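Local coordinates for protein diaminopimelate decarboxylase (Psychromonas ingrahamii, PDB 4XG1) that probably catalyses the pyridoxal 5'-phosphate-dependent decarboxylation of meso-2,6-diaminopimelate to L-lysine, the final step of the diaminopimelate pathway, at residues B[213-218]-B[258-263]; B[126-131]-B[180-185]; B[110-115]-B[131-136]. One frame throughout, in Å; residues are numbered along the deposited sequence.

How the contacts relate
All three contacts join outer helices of the TIM-barrel domain that binds the pyridoxal cofactor, and none lies in the active site. Contacts 2 and 3 form a pair: helix 128-140 packs against helix 179-188 in contact 2 and against helix 109-117 in contact 3. L131 lies in both but touches across only in contact 2; their centres are 14 Å apart, and I185 CG2 of contact 2 rests 3.7 Å from Y132 OH of contact 3. Contact 1 stands apart, further along the chain, its nearest atoms about 8 Å from contact 2 and about 15 Å from contact 3. There the side chain of I260 is about 12 Å from the bound pyridoxal-phosphate-lysine group.

Contact 1 of 3, residues B[213-218]-B[258-263]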
ATOM      1  N   GLU B 213     -23.344   9.615 -21.336  1.00 17.93           N
ATOM      2  CA  GLU B 213     -22.571  10.499 -22.193  1.00 18.47           C
ATOM      3  C   GLU B 213     -21.446   9.764 -22.884  1.00 17.74           C
ATOM      4  O   GLU B 213     -21.230   9.933 -24.072  1.00 19.74           O
ATOM      5  CB  GLU B 213     -22.054  11.697 -21.421  1.00 20.13           C
ATOM      6  CG  GLU B 213     -21.552  12.758 -22.394  1.00 21.77           C
ATOM      7  CD  GLU B 213     -21.441  14.166 -21.831  1.00 24.05           C
ATOM      8  OE1 GLU B 213     -21.851  14.447 -20.664  1.00 28.99           O
ATOM      9  OE2 GLU B 213     -20.954  15.022 -22.587  1.00 25.03           O
ATOM     10  N   ALA B 214     -20.741   8.932 -22.143  1.00 17.40           N
ATOM     11  CA  ALA B 214     -19.639   8.147 -22.684  1.00 18.68           C
ATOM     12  C   ALA B 214     -20.101   7.120 -23.717  1.00 19.31           C
ATOM     13  O   ALA B 214     -19.490   6.961 -24.788  1.00 17.81           O
ATOM     14  CB  ALA B 214     -18.913   7.433 -21.550  1.00 18.73           C
ATOM     15  N   LEU B 215     -21.174   6.419 -23.379  1.00 19.77           N
ATOM     16  CA  LEU B 215     -21.764   5.494 -24.319  1.00 21.28           C
ATOM     17  C   LEU B 215     -22.095   6.141 -25.682  1.00 23.36           C
ATOM     18  O   LEU B 215     -21.572   5.723 -26.751  1.00 23.39           O
ATOM     19  CB  LEU B 215     -23.015   4.879 -23.704  1.00 21.70           C
ATOM     20  CG  LEU B 215     -23.867   3.984 -24.588  1.00 20.83           C
ATOM     21  CD1 LEU B 215     -22.983   2.952 -25.252  1.00 22.16           C
ATOM     22  CD2 LEU B 215     -24.924   3.344 -23.753  1.00 21.20           C
ATOM     23  N   ASP B 216     -22.923   7.188 -25.638  1.00 24.75           N
ATOM     24  CA  ASP B 216     -23.267   7.959 -26.848  1.00 25.01           C
ATOM     25  C   ASP B 216     -22.063   8.172 -27.743  1.00 25.12           C
ATOM     26  O   ASP B 216     -22.101   7.842 -28.919  1.00 31.49           O
ATOM     27  CB  ASP B 216     -23.896   9.301 -26.462  1.00 26.06           C
ATOM     28  CG  ASP B 216     -25.309   9.145 -25.855  1.00 27.68           C
ATOM     29  OD1 ASP B 216     -25.867   8.019 -25.918  1.00 29.36           O
ATOM     30  OD2 ASP B 216     -25.857  10.131 -25.300  1.00 27.69           O
ATOM     31  N   LYS B 217     -20.983   8.712 -27.209  1.00 24.75           N
ATOM     32  CA  LYS B 217     -19.844   9.093 -28.057  1.00 24.48           C
ATOM     33  C   LYS B 217     -19.105   7.926 -28.572  1.00 22.99           C
ATOM     34  O   LYS B 217     -18.422   8.021 -29.593  1.00 24.44           O
ATOM     35  CB  LYS B 217     -18.878   9.961 -27.294  1.00 26.83           C
ATOM     36  CG  LYS B 217     -19.689  10.980 -26.502  1.00 29.91           C
ATOM     37  CD  LYS B 217     -19.488  12.347 -27.071  1.00 33.65           C
ATOM     38  CE  LYS B 217     -19.965  13.318 -26.033  1.00 36.61           C
ATOM     39  NZ  LYS B 217     -19.703  14.702 -26.464  1.00 41.98           N
ATOM     40  N   LEU B 218     -19.190   6.822 -27.855  1.00 22.62           N
ATOM     41  CA  LEU B 218     -18.562   5.596 -28.327  1.00 22.79           C
ATOM     42  C   LEU B 218     -19.402   4.897 -29.428  1.00 22.07           C
ATOM     43  O   LEU B 218     -18.826   4.322 -30.358  1.00 21.71           O
ATOM     44  CB  LEU B 218     -18.285   4.628 -27.159  1.00 21.55           C
ATOM     45  CG  LEU B 218     -17.305   5.124 -26.094  1.00 21.27           C
ATOM     46  CD1 LEU B 218     -17.281   4.175 -24.904  1.00 20.52           C
ATOM     47  CD2 LEU B 218     -15.897   5.334 -26.611  1.00 21.39           C
ATOM     48  N   THR B 258     -30.195  -0.515 -16.700  1.00 25.25           N
ATOM     49  CA  THR B 258     -31.403  -0.217 -17.473  1.00 30.97           C
ATOM     50  C   THR B 258     -31.226   1.029 -18.330  1.00 31.10           C
ATOM     51  O   THR B 258     -31.503   0.996 -19.541  1.00 26.46           O
ATOM     52  CB  THR B 258     -32.631   0.026 -16.556  1.00 33.25           C
ATOM     53  OG1 THR B 258     -32.684  -0.969 -15.522  1.00 31.86           O
ATOM     54  CG2 THR B 258     -33.866  -0.073 -17.343  1.00 34.76           C
ATOM     55  N   ALA B 259     -30.717   2.106 -17.729  1.00 28.77           N
ATOM     56  CA  ALA B 259     -30.403   3.291 -18.532  1.00 27.83           C
ATOM     57  C   ALA B 259     -29.483   2.936 -19.716  1.00 26.55           C
ATOM     58  O   ALA B 259     -29.702   3.371 -20.875  1.00 30.64           O
ATOM     59  CB  ALA B 259     -29.778   4.358 -17.667  1.00 27.31           C
ATOM     60  N   ILE B 260     -28.473   2.128 -19.455  1.00 23.18           N
ATOM     61  CA  ILE B 260     -27.531   1.790 -20.511  1.00 24.75           C
ATOM     62  C   ILE B 260     -28.196   0.939 -21.578  1.00 24.05           C
ATOM     63  O   ILE B 260     -27.870   1.056 -22.790  1.00 22.42           O
ATOM     64  CB  ILE B 260     -26.267   1.109 -19.929  1.00 24.48           C
ATOM     65  CG1 ILE B 260     -25.375   2.151 -19.268  1.00 24.51           C
ATOM     66  CG2 ILE B 260     -25.449   0.407 -21.013  1.00 25.60           C
ATOM     67  CD1 ILE B 260     -24.314   1.583 -18.353  1.00 25.88           C
ATOM     68  N   ILE B 261     -29.091   0.064 -21.133  1.00 25.83           N
ATOM     69  CA  ILE B 261     -29.756  -0.875 -22.035  1.00 30.15           C
ATOM     70  C   ILE B 261     -30.791  -0.138 -22.874  1.00 28.87           C
ATOM     71  O   ILE B 261     -30.761  -0.250 -24.109  1.00 24.79           O
ATOM     72  CB  ILE B 261     -30.456  -1.983 -21.242  1.00 32.68           C
ATOM     73  CG1 ILE B 261     -29.392  -2.675 -20.412  1.00 32.33           C
ATOM     74  CG2 ILE B 261     -31.266  -2.906 -22.167  1.00 31.90           C
ATOM     75  CD1 ILE B 261     -28.960  -4.010 -20.946  1.00 32.07           C
ATOM     76  N   ASN B 262     -31.636   0.650 -22.203  1.00 28.36           N
ATOM     77  CA  ASN B 262     -32.577   1.546 -22.880  1.00 29.17           C
ATOM     78  C   ASN B 262     -31.820   2.283 -23.994  1.00 34.29           C
ATOM     79  O   ASN B 262     -32.214   2.200 -25.182  1.00 36.59           O
ATOM     80  CB  ASN B 262     -33.257   2.537 -21.925  1.00 25.89           C
ATOM     81  CG  ASN B 262     -34.153   1.855 -20.885  1.00 25.26           C
ATOM     82  OD1 ASN B 262     -34.523   0.698 -21.038  1.00 24.64           O
ATOM     83  ND2 ASN B 262     -34.511   2.583 -19.824  1.00 25.09           N
ATOM     84  N   ARG B 263     -30.690   2.916 -23.661  1.00 35.29           N
ATOM     85  CA  ARG B 263     -29.870   3.610 -24.730  1.00 34.39           C
ATOM     86  C   ARG B 263     -29.408   2.729 -25.887  1.00 35.29           C
ATOM     87  O   ARG B 263     -28.994   3.227 -26.949  1.00 41.63           O
ATOM     88  CB  ARG B 263     -28.619   4.337 -24.171  1.00 32.96           C
ATOM     89  CG  ARG B 263     -28.735   5.830 -23.959  1.00 31.29           C
ATOM     90  CD  ARG B 263     -29.238   6.631 -25.163  1.00 30.96           C
ATOM     91  NE  ARG B 263     -28.287   6.732 -26.270  1.00 30.73           N
ATOM     92  CZ  ARG B 263     -28.465   6.370 -27.549  1.00 33.18           C
ATOM     93  NH1 ARG B 263     -29.602   5.841 -27.990  1.00 34.52           N
ATOM     94  NH2 ARG B 263     -27.468   6.552 -28.428  1.00 34.39           N
TER
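L215 meets I260 and R263 where helix 209-227 packs beside helix 253-262, two outer helices of the TIM barrel. One branch of the leucine does the touching: CD2 lies 4.1 Å from I260 CG2, 3.9 Å from the backbone O of I260 and 3.8 Å from R263 CB. With CG anti to the backbone N (chi1 174°), the side chain stretches out across the groove between the helices, a place suited to a long, branched apolar residue. Beside this buried layer, D216 and R263 form a salt bridge that is only partly buried. R263 NE donates to D216 OD1 over 2.8 Å, almost straight at 169°, with the oxygen in the guanidinium plane; NE approaches it on the syn side, somewhat out of the carboxylate plane. A methionine in place of R263 would probably leave the D216 carboxylate without its charged mate across the groove. Further out, L215 rests on L235 of strand 234-236 and I260 on L271 and F273 of strand 270-273, so both helices are seated on the barrel wall. The arginine chain, bent at its second and third torsions, also touches I212 and L219. Its flat end is turned 56° from the carboxylate, so the two do not pair as coplanar plates, and R263 NH2 adds just a weak bond of 3.3 Å to the same D216 OD1.

Contact 2 of 3, residues B[126-131]-B[180-185]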
ATOM      1  N   GLU B 126      -4.033   0.607 -24.464  1.00 15.08           N
ATOM      2  CA  GLU B 126      -3.948   1.968 -23.918  1.00 15.80           C
ATOM      3  C   GLU B 126      -2.875   2.851 -24.564  1.00 16.16           C
ATOM      4  O   GLU B 126      -2.803   4.021 -24.288  1.00 15.55           O
ATOM      5  CB  GLU B 126      -3.638   1.877 -22.413  1.00 15.72           C
ATOM      6  CG  GLU B 126      -4.667   1.033 -21.662  1.00 15.93           C
ATOM      7  CD  GLU B 126      -5.215   1.684 -20.396  1.00 15.50           C
ATOM      8  OE1 GLU B 126      -5.067   2.918 -20.263  1.00 14.34           O
ATOM      9  OE2 GLU B 126      -5.804   0.944 -19.557  1.00 14.80           O
ATOM     10  N   SER B 127      -2.039   2.292 -25.421  1.00 17.63           N
ATOM     11  CA  SER B 127      -1.119   3.110 -26.149  1.00 19.15           C
ATOM     12  C   SER B 127      -0.826   2.511 -27.506  1.00 21.49           C
ATOM     13  O   SER B 127      -1.139   1.336 -27.772  1.00 23.70           O
ATOM     14  CB  SER B 127       0.162   3.283 -25.377  1.00 18.39           C
ATOM     15  OG  SER B 127       0.955   2.114 -25.475  1.00 19.11           O
ATOM     16  N   ILE B 128      -0.215   3.332 -28.351  1.00 22.08           N
ATOM     17  CA  ILE B 128       0.183   2.926 -29.673  1.00 24.69           C
ATOM     18  C   ILE B 128       1.351   1.979 -29.527  1.00 23.72           C
ATOM     19  O   ILE B 128       1.331   0.873 -30.102  1.00 24.62           O
ATOM     20  CB  ILE B 128       0.591   4.134 -30.536  1.00 25.68           C
ATOM     21  CG1 ILE B 128      -0.641   4.957 -30.902  1.00 27.10           C
ATOM     22  CG2 ILE B 128       1.268   3.666 -31.810  1.00 26.87           C
ATOM     23  CD1 ILE B 128      -0.299   6.369 -31.391  1.00 27.25           C
ATOM     24  N   SER B 129       2.354   2.397 -28.752  1.00 21.81           N
ATOM     25  CA  SER B 129       3.484   1.519 -28.460  1.00 21.58           C
ATOM     26  C   SER B 129       3.035   0.114 -28.089  1.00 22.37           C
ATOM     27  O   SER B 129       3.685  -0.863 -28.445  1.00 22.92           O
ATOM     28  CB  SER B 129       4.302   2.062 -27.329  1.00 21.69           C
ATOM     29  OG  SER B 129       5.434   2.752 -27.792  1.00 21.71           O
ATOM     30  N   GLU B 130       1.909   0.016 -27.381  1.00 22.34           N
ATOM     31  CA  GLU B 130       1.434  -1.265 -26.846  1.00 22.94           C
ATOM     32  C   GLU B 130       0.898  -2.157 -27.961  1.00 22.95           C
ATOM     33  O   GLU B 130       1.134  -3.369 -27.944  1.00 22.10           O
ATOM     34  CB  GLU B 130       0.350  -1.054 -25.762  1.00 21.44           C
ATOM     35  CG  GLU B 130      -0.188  -2.332 -25.110  1.00 19.95           C
ATOM     36  CD  GLU B 130      -1.495  -2.121 -24.341  1.00 20.60           C
ATOM     37  OE1 GLU B 130      -1.809  -0.964 -23.910  1.00 20.74           O
ATOM     38  OE2 GLU B 130      -2.196  -3.121 -24.083  1.00 21.25           O
ATOM     39  N   LEU B 131       0.174  -1.554 -28.912  1.00 24.24           N
ATOM     40  CA  LEU B 131      -0.230  -2.257 -30.127  1.00 23.18           C
ATOM     41  C   LEU B 131       0.957  -2.969 -30.766  1.00 23.01           C
ATOM     42  O   LEU B 131       0.868  -4.123 -31.102  1.00 22.79           O
ATOM     43  CB  LEU B 131      -0.841  -1.316 -31.139  1.00 21.79           C
ATOM     44  CG  LEU B 131      -2.255  -0.840 -30.891  1.00 20.73           C
ATOM     45  CD1 LEU B 131      -2.599   0.175 -31.956  1.00 21.44           C
ATOM     46  CD2 LEU B 131      -3.292  -1.919 -30.907  1.00 20.29           C
ATOM     47  N   LEU B 180      -9.812   6.783 -34.664  1.00 30.14           N
ATOM     48  CA  LEU B 180      -9.796   6.184 -36.009  1.00 30.69           C
ATOM     49  C   LEU B 180      -8.379   5.956 -36.468  1.00 30.37           C
ATOM     50  O   LEU B 180      -8.051   4.914 -37.002  1.00 33.86           O
ATOM     51  CB  LEU B 180     -10.510   7.099 -36.992  1.00 31.67           C
ATOM     52  CG  LEU B 180     -11.972   7.398 -36.628  1.00 33.06           C
ATOM     53  CD1 LEU B 180     -12.509   8.674 -37.294  1.00 33.53           C
ATOM     54  CD2 LEU B 180     -12.831   6.200 -36.965  1.00 32.41           C
ATOM     55  N   ASP B 181      -7.517   6.910 -36.192  1.00 31.53           N
ATOM     56  CA  ASP B 181      -6.155   6.778 -36.610  1.00 34.11           C
ATOM     57  C   ASP B 181      -5.512   5.538 -36.016  1.00 35.81           C
ATOM     58  O   ASP B 181      -4.755   4.857 -36.704  1.00 40.57           O
ATOM     59  CB  ASP B 181      -5.365   8.034 -36.264  1.00 36.88           C
ATOM     60  CG  ASP B 181      -5.940   9.265 -36.928  1.00 40.22           C
ATOM     61  OD1 ASP B 181      -7.124   9.589 -36.647  1.00 39.07           O
ATOM     62  OD2 ASP B 181      -5.209   9.882 -37.723  1.00 41.76           O
ATOM     63  N   VAL B 182      -5.761   5.252 -34.740  1.00 33.95           N
ATOM     64  CA  VAL B 182      -5.067   4.129 -34.115  1.00 33.16           C
ATOM     65  C   VAL B 182      -5.819   2.843 -34.434  1.00 31.06           C
ATOM     66  O   VAL B 182      -5.207   1.792 -34.575  1.00 28.22           O
ATOM     67  CB  VAL B 182      -4.807   4.280 -32.579  1.00 33.69           C
ATOM     68  CG1 VAL B 182      -3.972   5.515 -32.258  1.00 33.31           C
ATOM     69  CG2 VAL B 182      -6.099   4.298 -31.795  1.00 34.61           C
ATOM     70  N   TYR B 183      -7.136   2.929 -34.510  1.00 29.34           N
ATOM     71  CA  TYR B 183      -7.906   1.783 -34.912  1.00 31.11           C
ATOM     72  C   TYR B 183      -7.452   1.341 -36.281  1.00 37.59           C
ATOM     73  O   TYR B 183      -7.488   0.158 -36.602  1.00 36.72           O
ATOM     74  CB  TYR B 183      -9.390   2.081 -34.905  1.00 29.55           C
ATOM     75  CG  TYR B 183     -10.030   1.523 -33.684  1.00 30.80           C
ATOM     76  CD1 TYR B 183     -10.308   0.176 -33.588  1.00 31.50           C
ATOM     77  CD2 TYR B 183     -10.345   2.337 -32.587  1.00 32.79           C
ATOM     78  CE1 TYR B 183     -10.922  -0.351 -32.453  1.00 33.47           C
ATOM     79  CE2 TYR B 183     -10.942   1.809 -31.445  1.00 30.88           C
ATOM     80  CZ  TYR B 183     -11.222   0.467 -31.382  1.00 31.00           C
ATOM     81  OH  TYR B 183     -11.843  -0.065 -30.282  1.00 32.57           O
ATOM     82  N   LYS B 184      -7.025   2.312 -37.082  1.00 43.31           N
ATOM     83  CA  LYS B 184      -6.530   2.040 -38.405  1.00 45.46           C
ATOM     84  C   LYS B 184      -5.273   1.238 -38.295  1.00 42.17           C
ATOM     85  O   LYS B 184      -5.153   0.188 -38.898  1.00 41.11           O
ATOM     86  CB  LYS B 184      -6.259   3.345 -39.163  1.00 52.16           C
ATOM     87  CG  LYS B 184      -5.677   3.166 -40.572  1.00 59.50           C
ATOM     88  CD  LYS B 184      -6.115   4.310 -41.489  1.00 69.80           C
ATOM     89  CE  LYS B 184      -5.813   4.058 -42.999  1.00 75.03           C
ATOM     90  NZ  LYS B 184      -4.903   2.898 -43.303  1.00 74.15           N
ATOM     91  N   ILE B 185      -4.314   1.776 -37.559  1.00 43.17           N
ATOM     92  CA  ILE B 185      -3.017   1.131 -37.362  1.00 38.34           C
ATOM     93  C   ILE B 185      -3.201  -0.302 -36.917  1.00 37.04           C
ATOM     94  O   ILE B 185      -2.495  -1.193 -37.371  1.00 36.09           O
ATOM     95  CB  ILE B 185      -2.194   1.869 -36.297  1.00 38.91           C
ATOM     96  CG1 ILE B 185      -1.723   3.225 -36.844  1.00 39.95           C
ATOM     97  CG2 ILE B 185      -0.990   1.041 -35.879  1.00 39.18           C
ATOM     98  CD1 ILE B 185      -1.134   4.170 -35.810  1.00 39.04           C
TER
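The side chain of V182 crosses that of I128 at about a right angle, where helix 179-188 lies beside the first turn of helix 128-140 in the TIM barrel. I128 CG1 comes to 3.6 Å from V182 CG1, and the same valine methyl lies 3.9 Å from I128 CD1, so V182 CG1 sits against the outer arm of the isoleucine. That methyl stands anti to the carbonyl carbon (chi1 -59°), which carries it toward I128. One turn on, L131 uses a single branch: its CD1 lies 4.0 Å from V182 O and 4.3 Å from I185 CG2, bridging two successive turns of the other helix. At I128, V182 and I185 a beta-branched residue suits, its branches held close to the backbone; at L131 the longer reach of leucine serves. The start of helix 128-140 is fixed by polar groups that take no part in the contact with helix 179-188: S127, at the N-cap, accepts from E130 N on OG, and E130 OE1 in turn takes E126 N over 2.8 Å from above its carboxylate plane. E130 also forms a salt bridge with K107, while E126 O accepts from K294 NZ of the second subunit, so this helix start borders the dimer interface. Between the two segments the side chains meet through hydrocarbon alone, so their spacing probably depends on shape and on exclusion of water.

Contact 3 of 3, residues B[110-115]-B[131-136]; sequences IEISAA and LYRINS
R133 and I134, successive residues on helix 128-140, receive the tip of I112 from helix 109-117, its neighbour on the outside of the TIM barrel. The backbones come close here, with I112 CA 6.7 Å from I134 CA, and I112 is the one residue of segment 110-115 that touches. Along the second helix, R133 is the first residue to touch. It offers its aliphatic shaft: CG is anti to the backbone N (chi1 176°), and the chain stays extended until it bends at the third torsion, so the methylenes run past I112 at about a right angle. I112 CD1 lies 3.8 Å from R133 CG. An arginine suits this place because it is apolar along its length and charged only at its end. The guanidinium is bound elsewhere: NH1 donates to K107 O and forms a salt bridge with E291 of the second subunit, and the side chain also packs on F292 of that subunit. The same residue thus joins a helix-helix contact to the dimer interface. I134 comes next and is buried. Its CG1 lies 4.0 Å from I112 CD1, while elsewhere the side chain touches V125, A145 and L192 of the barrel strands, a setting in which a compact hydrocarbon fits well. On the other helix I112 also touches F123 of strand 122-125, so it links this helix pair with the barrel wall. Its CG1 stands anti to the carbonyl carbon (chi1 -68°) and the chain continues nearly extended, which delivers the terminal methyl to where R133 and I134 adjoin, I112 CD1 ending 3.7 Å from R133 CD.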
ATOM      1  N   ILE B 110       5.992 -10.622 -21.404  1.00 25.05           N
ATOM      2  CA  ILE B 110       5.745 -11.833 -20.638  1.00 25.08           C
ATOM      3  C   ILE B 110       4.267 -12.000 -20.278  1.00 24.31           C
ATOM      4  O   ILE B 110       3.700 -13.085 -20.435  1.00 26.99           O
ATOM      5  CB  ILE B 110       6.617 -11.887 -19.373  1.00 28.32           C
ATOM      6  CG1 ILE B 110       8.082 -12.091 -19.788  1.00 31.77           C
ATOM      7  CG2 ILE B 110       6.175 -13.030 -18.451  1.00 28.26           C
ATOM      8  CD1 ILE B 110       9.071 -12.116 -18.637  1.00 31.51           C
ATOM      9  N   GLU B 111       3.635 -10.924 -19.827  1.00 22.77           N
ATOM     10  CA  GLU B 111       2.221 -10.967 -19.501  1.00 21.75           C
ATOM     11  C   GLU B 111       1.406 -11.181 -20.756  1.00 19.79           C
ATOM     12  O   GLU B 111       0.412 -11.872 -20.734  1.00 19.58           O
ATOM     13  CB  GLU B 111       1.766  -9.670 -18.796  1.00 21.55           C
ATOM     14  CG  GLU B 111       2.465  -9.401 -17.476  1.00 21.85           C
ATOM     15  CD  GLU B 111       1.962  -8.127 -16.781  1.00 21.35           C
ATOM     16  OE1 GLU B 111       2.288  -7.029 -17.274  1.00 20.34           O
ATOM     17  OE2 GLU B 111       1.278  -8.242 -15.738  1.00 20.12           O
ATOM     18  N   ILE B 112       1.778 -10.523 -21.831  1.00 20.62           N
ATOM     19  CA  ILE B 112       0.983 -10.632 -23.065  1.00 23.66           C
ATOM     20  C   ILE B 112       1.049 -12.039 -23.657  1.00 23.93           C
ATOM     21  O   ILE B 112       0.034 -12.613 -24.051  1.00 24.31           O
ATOM     22  CB  ILE B 112       1.453  -9.641 -24.115  1.00 24.80           C
ATOM     23  CG1 ILE B 112       1.133  -8.205 -23.672  1.00 26.29           C
ATOM     24  CG2 ILE B 112       0.747  -9.911 -25.426  1.00 26.14           C
ATOM     25  CD1 ILE B 112       2.108  -7.179 -24.221  1.00 27.50           C
ATOM     26  N   SER B 113       2.255 -12.595 -23.670  1.00 24.72           N
ATOM     27  CA  SER B 113       2.439 -13.992 -23.992  1.00 25.03           C
ATOM     28  C   SER B 113       1.600 -14.942 -23.141  1.00 24.42           C
ATOM     29  O   SER B 113       0.930 -15.835 -23.652  1.00 24.72           O
ATOM     30  CB  SER B 113       3.902 -14.332 -23.831  1.00 28.17           C
ATOM     31  OG  SER B 113       4.102 -15.653 -24.285  1.00 31.37           O
ATOM     32  N   ALA B 114       1.597 -14.738 -21.835  1.00 23.69           N
ATOM     33  CA  ALA B 114       0.862 -15.660 -20.987  1.00 24.68           C
ATOM     34  C   ALA B 114      -0.610 -15.583 -21.278  1.00 24.64           C
ATOM     35  O   ALA B 114      -1.324 -16.605 -21.262  1.00 27.78           O
ATOM     36  CB  ALA B 114       1.122 -15.383 -19.520  1.00 25.06           C
ATOM     37  N   ALA B 115      -1.080 -14.378 -21.532  1.00 22.43           N
ATOM     38  CA  ALA B 115      -2.513 -14.158 -21.744  1.00 22.45           C
ATOM     39  C   ALA B 115      -2.941 -14.711 -23.110  1.00 23.70           C
ATOM     40  O   ALA B 115      -4.036 -15.268 -23.268  1.00 21.94           O
ATOM     41  CB  ALA B 115      -2.816 -12.677 -21.665  1.00 21.98           C
ATOM     42  N   LEU B 131       0.174  -1.554 -28.912  1.00 24.24           N
ATOM     43  CA  LEU B 131      -0.230  -2.257 -30.127  1.00 23.18           C
ATOM     44  C   LEU B 131       0.957  -2.969 -30.766  1.00 23.01           C
ATOM     45  O   LEU B 131       0.868  -4.123 -31.102  1.00 22.79           O
ATOM     46  CB  LEU B 131      -0.841  -1.316 -31.139  1.00 21.79           C
ATOM     47  CG  LEU B 131      -2.255  -0.840 -30.891  1.00 20.73           C
ATOM     48  CD1 LEU B 131      -2.599   0.175 -31.956  1.00 21.44           C
ATOM     49  CD2 LEU B 131      -3.292  -1.919 -30.907  1.00 20.29           C
ATOM     50  N   TYR B 132       2.063  -2.278 -30.940  1.00 26.23           N
ATOM     51  CA  TYR B 132       3.208  -2.885 -31.611  1.00 30.92           C
ATOM     52  C   TYR B 132       3.737  -4.034 -30.792  1.00 32.56           C
ATOM     53  O   TYR B 132       4.171  -5.042 -31.338  1.00 39.73           O
ATOM     54  CB  TYR B 132       4.313  -1.844 -31.908  1.00 34.60           C
ATOM     55  CG  TYR B 132       3.879  -0.809 -32.958  1.00 42.78           C
ATOM     56  CD1 TYR B 132       3.529  -1.208 -34.257  1.00 47.79           C
ATOM     57  CD2 TYR B 132       3.785   0.555 -32.650  1.00 47.96           C
ATOM     58  CE1 TYR B 132       3.105  -0.288 -35.209  1.00 50.26           C
ATOM     59  CE2 TYR B 132       3.362   1.483 -33.603  1.00 50.83           C
ATOM     60  CZ  TYR B 132       3.020   1.049 -34.876  1.00 53.98           C
ATOM     61  OH  TYR B 132       2.618   1.949 -35.827  1.00 55.14           O
ATOM     62  N   ARG B 133       3.740  -3.869 -29.475  1.00 32.31           N
ATOM     63  CA  ARG B 133       4.283  -4.883 -28.607  1.00 28.62           C
ATOM     64  C   ARG B 133       3.421  -6.136 -28.696  1.00 28.66           C
ATOM     65  O   ARG B 133       3.928  -7.242 -28.777  1.00 27.47           O
ATOM     66  CB  ARG B 133       4.359  -4.386 -27.179  1.00 27.24           C
ATOM     67  CG  ARG B 133       4.826  -5.474 -26.230  1.00 26.23           C
ATOM     68  CD  ARG B 133       5.023  -4.977 -24.815  1.00 24.75           C
ATOM     69  NE  ARG B 133       6.218  -4.176 -24.691  1.00 23.72           N
ATOM     70  CZ  ARG B 133       6.665  -3.673 -23.552  1.00 21.11           C
ATOM     71  NH1 ARG B 133       6.009  -3.881 -22.442  1.00 22.23           N
ATOM     72  NH2 ARG B 133       7.773  -2.978 -23.530  1.00 20.04           N
ATOM     73  N   ILE B 134       2.116  -5.952 -28.682  1.00 27.82           N
ATOM     74  CA  ILE B 134       1.233  -7.078 -28.686  1.00 29.58           C
ATOM     75  C   ILE B 134       1.409  -7.804 -29.993  1.00 35.40           C
ATOM     76  O   ILE B 134       1.645  -9.015 -30.016  1.00 41.07           O
ATOM     77  CB  ILE B 134      -0.228  -6.661 -28.513  1.00 27.98           C
ATOM     78  CG1 ILE B 134      -0.431  -6.133 -27.091  1.00 27.97           C
ATOM     79  CG2 ILE B 134      -1.165  -7.837 -28.763  1.00 27.54           C
ATOM     80  CD1 ILE B 134      -1.831  -5.629 -26.801  1.00 27.60           C
ATOM     81  N   ASN B 135       1.286  -7.058 -31.084  1.00 38.63           N
ATOM     82  CA  ASN B 135       1.416  -7.608 -32.414  1.00 34.97           C
ATOM     83  C   ASN B 135       2.726  -8.361 -32.540  1.00 36.49           C
ATOM     84  O   ASN B 135       2.769  -9.451 -33.131  1.00 36.87           O
ATOM     85  CB  ASN B 135       1.370  -6.500 -33.445  1.00 33.35           C
ATOM     86  CG  ASN B 135       1.424  -7.025 -34.866  1.00 30.11           C
ATOM     87  OD1 ASN B 135       0.453  -7.587 -35.378  1.00 29.23           O
ATOM     88  ND2 ASN B 135       2.572  -6.856 -35.501  1.00 29.31           N
ATOM     89  N   SER B 136       3.783  -7.777 -31.989  1.00 31.92           N
ATOM     90  CA  SER B 136       5.093  -8.388 -32.023  1.00 32.39           C
ATOM     91  C   SER B 136       5.150  -9.737 -31.290  1.00 36.90           C
ATOM     92  O   SER B 136       5.754 -10.702 -31.779  1.00 40.13           O
ATOM     93  CB  SER B 136       6.090  -7.422 -31.422  1.00 33.30           C
ATOM     94  OG  SER B 136       7.367  -8.016 -31.297  1.00 32.83           O
TER